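Long-range contact in dipicolinate synthase subunit A (Bacillus halodurans, PDB 3D4O), which probably forms, with its partner subunit, the oxidoreductase that makes dipicolinate, the small acid that accumulates in bacterial spores: residues 6-20 with 54-66. Residues are numbered along the deposited sequence; the frame is centred on the assembly and turned at random.
Sequences KHVVIIGGDARQLEI and VDWNTVDAILLPI. With EDO (1,2-ethanediol), chain M.
With Val9 CG1 set between its backbone N and carbonyl carbon (chi1 62°), this methyl presses alongside Ile62 CG1 at 3.4 Å, a close squeeze for two carbons. Asp60 turns CG beside its backbone N (chi1 -55°), bringing OD2 to His7 N at 2.6 Å; the N-H meets OD2 on its anti side, 26° out of the carboxylate plane, while Asp60 N returns a bond to His7 O. From there strands 7-11 and 61-63 run parallel, Val9 N bonding Ala61 O and Leu63 N bonding Val9 O. They are the adjacent central strands of a Rossmann-type sheet, and a glycine turn links the first to helix 15-26. On the face covered by helix 15-26, Leu63 CD2 touches both Ile10 CG1 and Ile20 CG2. Beyond the strands, Pro65 CG packs on Gly13 N. Arg16 grips Asp14 side-on through NE and NH2, and Ile66 CG1 lies over one face of the Arg16 guanidinium, toward its rim, 4.0 Å from NH1. An alanine replacing Arg16 would remove that surface and is likely to leave the Asp14 carboxylate without its charged mate. Asp14 OD1 caps the helix through Arg16 N, and Gln17 OE1 accepts from Asp14 N, completing a capping box.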
loop_
_atom_site.group_PDB
_atom_site.type_symbol
_atom_site.label_atom_id
_atom_site.label_comp_id
_atom_site.label_asym_id
_atom_site.label_seq_id
_atom_site.Cartn_x
_atom_site.Cartn_y
_atom_site.Cartn_z
ATOM N N LYS C 6 25.315 29.465 15.684
ATOM C CA LYS C 6 24.382 28.633 16.447
ATOM C C LYS C 6 24.867 27.205 16.467
ATOM O O LYS C 6 25.444 26.727 15.511
ATOM C CB LYS C 6 22.948 28.790 15.951
ATOM C CG LYS C 6 22.450 30.186 16.307
ATOM C CD LYS C 6 20.932 30.335 16.345
ATOM C CE LYS C 6 20.567 31.577 17.181
ATOM N NZ LYS C 6 19.111 31.687 17.529
ATOM N N HIS C 7 24.712 26.572 17.618
ATOM C CA HIS C 7 25.138 25.195 17.806
ATOM C C HIS C 7 23.974 24.345 18.215
ATOM O O HIS C 7 23.355 24.579 19.249
ATOM C CB HIS C 7 26.270 25.120 18.829
ATOM C CG HIS C 7 26.627 23.725 19.249
ATOM N ND1 HIS C 7 26.492 22.636 18.416
ATOM C CD2 HIS C 7 27.193 23.256 20.386
ATOM C CE1 HIS C 7 26.912 21.552 19.042
ATOM N NE2 HIS C 7 27.347 21.901 20.237
ATOM N N VAL C 8 23.666 23.369 17.371
ATOM C CA VAL C 8 22.570 22.444 17.635
ATOM C C VAL C 8 23.042 20.989 17.696
ATOM O O VAL C 8 23.964 20.566 17.004
ATOM C CB VAL C 8 21.375 22.578 16.604
ATOM C CG1 VAL C 8 21.131 24.041 16.227
ATOM C CG2 VAL C 8 21.617 21.773 15.350
ATOM N N VAL C 9 22.407 20.250 18.593
ATOM C CA VAL C 9 22.647 18.827 18.703
ATOM C C VAL C 9 21.400 18.146 18.171
ATOM O O VAL C 9 20.272 18.460 18.556
ATOM C CB VAL C 9 22.999 18.353 20.137
ATOM C CG1 VAL C 9 21.880 18.625 21.110
ATOM C CG2 VAL C 9 23.335 16.859 20.137
ATOM N N ILE C 10 21.660 17.262 17.222
ATOM C CA ILE C 10 20.672 16.445 16.566
ATOM C C ILE C 10 20.911 15.037 17.042
ATOM O O ILE C 10 21.944 14.440 16.782
ATOM C CB ILE C 10 20.795 16.527 15.024
ATOM C CG1 ILE C 10 20.589 17.968 14.531
ATOM C CG2 ILE C 10 19.780 15.625 14.336
ATOM C CD1 ILE C 10 20.421 18.100 12.996
ATOM N N ILE C 11 19.911 14.516 17.733
ATOM C CA ILE C 11 19.985 13.213 18.391
ATOM C C ILE C 11 18.939 12.293 17.832
ATOM O O ILE C 11 17.743 12.512 17.998
ATOM C CB ILE C 11 19.766 13.369 19.903
ATOM C CG1 ILE C 11 20.720 14.441 20.457
ATOM C CG2 ILE C 11 20.010 12.042 20.641
ATOM C CD1 ILE C 11 20.578 14.681 21.949
ATOM N N GLY C 12 19.420 11.269 17.155
ATOM C CA GLY C 12 18.569 10.273 16.515
ATOM C C GLY C 12 17.588 10.755 15.471
ATOM O O GLY C 12 17.564 11.911 15.025
ATOM N N GLY C 13 16.763 9.795 15.103
ATOM C CA GLY C 13 15.667 9.999 14.164
ATOM C C GLY C 13 15.612 8.973 13.074
ATOM O O GLY C 13 16.083 7.840 13.202
ATOM N N ASP C 14 15.014 9.404 11.974
ATOM C CA ASP C 14 14.909 8.565 10.805
ATOM C C ASP C 14 15.329 9.311 9.562
ATOM O O ASP C 14 16.128 10.250 9.639
ATOM C CB ASP C 14 13.534 7.901 10.688
ATOM C CG ASP C 14 12.395 8.878 10.478
ATOM O OD1 ASP C 14 12.601 9.958 9.911
ATOM O OD2 ASP C 14 11.260 8.523 10.816
ATOM N N ALA C 15 14.814 8.881 8.426
ATOM C CA ALA C 15 15.270 9.471 7.147
ATOM C C ALA C 15 14.870 10.919 7.027
ATOM O O ALA C 15 15.532 11.699 6.351
ATOM C CB ALA C 15 14.823 8.643 5.916
ATOM N N ARG C 16 13.807 11.279 7.718
ATOM C CA ARG C 16 13.379 12.668 7.773
ATOM C C ARG C 16 14.500 13.563 8.230
ATOM O O ARG C 16 14.677 14.670 7.731
ATOM C CB ARG C 16 12.252 12.895 8.805
ATOM C CG ARG C 16 10.976 12.451 8.287
ATOM C CD ARG C 16 9.917 12.549 9.317
ATOM N NE ARG C 16 9.972 11.418 10.219
ATOM C CZ ARG C 16 8.919 10.987 10.897
ATOM N NH1 ARG C 16 7.795 11.608 10.775
ATOM N NH2 ARG C 16 8.997 9.962 11.708
ATOM N N GLN C 17 15.219 13.081 9.212
ATOM C CA GLN C 17 16.288 13.883 9.832
ATOM C C GLN C 17 17.396 14.257 8.860
ATOM O O GLN C 17 18.064 15.282 9.030
ATOM C CB GLN C 17 16.860 13.238 11.082
ATOM C CG GLN C 17 16.154 13.684 12.333
ATOM C CD GLN C 17 14.725 13.244 12.422
ATOM O OE1 GLN C 17 14.360 12.144 11.987
ATOM N NE2 GLN C 17 13.899 14.096 13.015
ATOM N N LEU C 18 17.541 13.439 7.825
ATOM C CA LEU C 18 18.578 13.664 6.819
ATOM C C LEU C 18 18.321 15.003 6.107
ATOM O O LEU C 18 19.262 15.697 5.725
ATOM C CB LEU C 18 18.660 12.521 5.785
ATOM C CG LEU C 18 19.071 11.138 6.308
ATOM C CD1 LEU C 18 18.981 10.101 5.196
ATOM C CD2 LEU C 18 20.452 11.173 6.902
ATOM N N GLU C 19 17.044 15.360 5.974
ATOM C CA GLU C 19 16.660 16.615 5.290
ATOM C C GLU C 19 16.960 17.796 6.195
ATOM O O GLU C 19 17.357 18.875 5.767
ATOM C CB GLU C 19 15.164 16.629 4.940
ATOM C CG GLU C 19 14.740 15.585 3.965
ATOM C CD GLU C 19 15.536 15.609 2.691
ATOM O OE1 GLU C 19 15.895 16.714 2.197
ATOM O OE2 GLU C 19 15.774 14.500 2.176
ATOM N N ILE C 20 16.764 17.552 7.470
ATOM C CA ILE C 20 17.007 18.568 8.502
ATOM C C ILE C 20 18.508 18.793 8.613
ATOM O O ILE C 20 18.973 19.924 8.614
ATOM C CB ILE C 20 16.424 18.156 9.897
ATOM C CG1 ILE C 20 14.906 17.918 9.797
ATOM C CG2 ILE C 20 16.729 19.244 10.959
ATOM C CD1 ILE C 20 14.278 17.355 11.064
ATOM N N VAL C 54 29.070 15.044 23.956
ATOM C CA VAL C 54 28.390 16.318 23.639
ATOM C C VAL C 54 28.849 17.422 24.583
ATOM O O VAL C 54 29.074 17.193 25.768
ATOM C CB VAL C 54 26.833 16.152 23.615
ATOM C CG1 VAL C 54 26.121 17.472 23.332
ATOM C CG2 VAL C 54 26.420 15.124 22.559
ATOM N N ASP C 55 29.044 18.601 24.010
ATOM C CA ASP C 55 29.496 19.808 24.737
ATOM C C ASP C 55 28.268 20.626 25.078
ATOM O O ASP C 55 27.996 21.675 24.475
ATOM C CB ASP C 55 30.463 20.613 23.859
ATOM C CG ASP C 55 30.915 21.913 24.503
ATOM O OD1 ASP C 55 30.944 22.020 25.749
ATOM O OD2 ASP C 55 31.255 22.842 23.744
ATOM N N TRP C 56 27.571 20.159 26.107
ATOM C CA TRP C 56 26.241 20.690 26.475
ATOM C C TRP C 56 26.158 22.175 26.746
ATOM O O TRP C 56 25.161 22.794 26.411
ATOM C CB TRP C 56 25.601 19.923 27.653
ATOM C CG TRP C 56 25.445 18.461 27.401
ATOM C CD1 TRP C 56 26.224 17.448 27.903
ATOM C CD2 TRP C 56 24.507 17.843 26.524
ATOM N NE1 TRP C 56 25.802 16.237 27.411
ATOM C CE2 TRP C 56 24.748 16.452 26.563
ATOM C CE3 TRP C 56 23.470 18.327 25.719
ATOM C CZ2 TRP C 56 23.991 15.548 25.833
ATOM C CZ3 TRP C 56 22.719 17.424 24.996
ATOM C CH2 TRP C 56 22.987 16.052 25.049
ATOM N N ASN C 57 27.193 22.744 27.349
ATOM C CA ASN C 57 27.142 24.175 27.734
ATOM C C ASN C 57 27.347 25.159 26.569
ATOM O O ASN C 57 27.433 26.368 26.779
ATOM C CB ASN C 57 27.992 24.506 28.991
ATOM C CG ASN C 57 29.448 24.189 28.838
ATOM O OD1 ASN C 57 29.961 24.095 27.723
ATOM N ND2 ASN C 57 30.142 24.024 29.968
ATOM N N THR C 58 27.358 24.641 25.339
ATOM C CA THR C 58 27.509 25.517 24.145
ATOM C C THR C 58 26.398 25.313 23.112
ATOM O O THR C 58 26.356 25.947 22.056
ATOM C CB THR C 58 28.887 25.340 23.466
ATOM O OG1 THR C 58 29.050 23.987 23.022
ATOM C CG2 THR C 58 30.007 25.693 24.439
ATOM N N VAL C 59 25.475 24.444 23.479
ATOM C CA VAL C 59 24.346 24.033 22.640
ATOM C C VAL C 59 23.142 24.953 22.739
ATOM O O VAL C 59 22.563 25.125 23.812
ATOM C CB VAL C 59 23.922 22.617 23.040
ATOM C CG1 VAL C 59 22.647 22.234 22.369
ATOM C CG2 VAL C 59 25.086 21.633 22.754
ATOM N N ASP C 60 22.764 25.539 21.614
ATOM C CA ASP C 60 21.628 26.474 21.587
ATOM C C ASP C 60 20.325 25.712 21.413
ATOM O O ASP C 60 19.228 26.239 21.650
ATOM C CB ASP C 60 21.732 27.492 20.439
ATOM C CG ASP C 60 23.041 28.283 20.444
ATOM O OD1 ASP C 60 23.085 29.389 21.009
ATOM O OD2 ASP C 60 24.025 27.807 19.857
ATOM N N ALA C 61 20.444 24.468 20.971
ATOM C CA ALA C 61 19.248 23.674 20.710
ATOM C C ALA C 61 19.467 22.191 20.531
ATOM O O ALA C 61 20.434 21.731 19.930
ATOM C CB ALA C 61 18.504 24.228 19.505
ATOM N N ILE C 62 18.492 21.465 21.061
ATOM C CA ILE C 62 18.461 20.018 20.999
ATOM C C ILE C 62 17.298 19.561 20.151
ATOM O O ILE C 62 16.158 19.858 20.447
ATOM C CB ILE C 62 18.349 19.426 22.405
ATOM C CG1 ILE C 62 19.535 19.917 23.250
ATOM C CG2 ILE C 62 18.247 17.890 22.339
ATOM C CD1 ILE C 62 19.605 19.306 24.630
ATOM N N LEU C 63 17.618 18.838 19.086
ATOM C CA LEU C 63 16.622 18.326 18.152
ATOM C C LEU C 63 16.466 16.843 18.302
ATOM O O LEU C 63 17.364 16.049 17.997
ATOM C CB LEU C 63 16.970 18.673 16.689
ATOM C CG LEU C 63 16.667 20.065 16.100
ATOM C CD1 LEU C 63 16.978 21.208 17.040
ATOM C CD2 LEU C 63 17.408 20.267 14.766
ATOM N N LEU C 64 15.285 16.494 18.785
ATOM C CA LEU C 64 14.909 15.108 18.962
ATOM C C LEU C 64 14.034 14.653 17.812
ATOM O O LEU C 64 13.462 15.475 17.084
ATOM C CB LEU C 64 14.157 14.920 20.279
ATOM C CG LEU C 64 14.869 15.328 21.564
ATOM C CD1 LEU C 64 14.033 14.993 22.758
ATOM C CD2 LEU C 64 16.225 14.621 21.631
ATOM N N PRO C 65 13.917 13.334 17.629
ATOM C CA PRO C 65 13.037 12.862 16.588
ATOM C C PRO C 65 11.607 13.278 16.839
ATOM O O PRO C 65 11.277 13.791 17.904
ATOM C CB PRO C 65 13.127 11.326 16.712
ATOM C CG PRO C 65 14.343 11.065 17.476
ATOM C CD PRO C 65 14.552 12.228 18.356
ATOM N N ILE C 66 10.752 13.023 15.860
ATOM C CA ILE C 66 9.338 13.363 16.008
ATOM C C ILE C 66 8.766 12.637 17.214
ATOM O O ILE C 66 7.949 13.174 17.951
ATOM C CB ILE C 66 8.537 13.054 14.722
ATOM C CG1 ILE C 66 8.815 14.137 13.673
ATOM C CG2 ILE C 66 7.071 12.970 14.993
ATOM C CD1 ILE C 66 8.460 15.547 14.100
HETATM C C1 EDO M . 11.915 17.345 14.421
HETATM O O1 EDO M . 11.938 16.022 14.977
HETATM C C2 EDO M . 12.391 18.398 15.433
HETATM O O2 EDO M . 13.630 17.965 16.009
HETATM O O HOH W 1 16.586 14.315 15.800
HETATM O O HOH W 2 11.830 11.902 13.248
#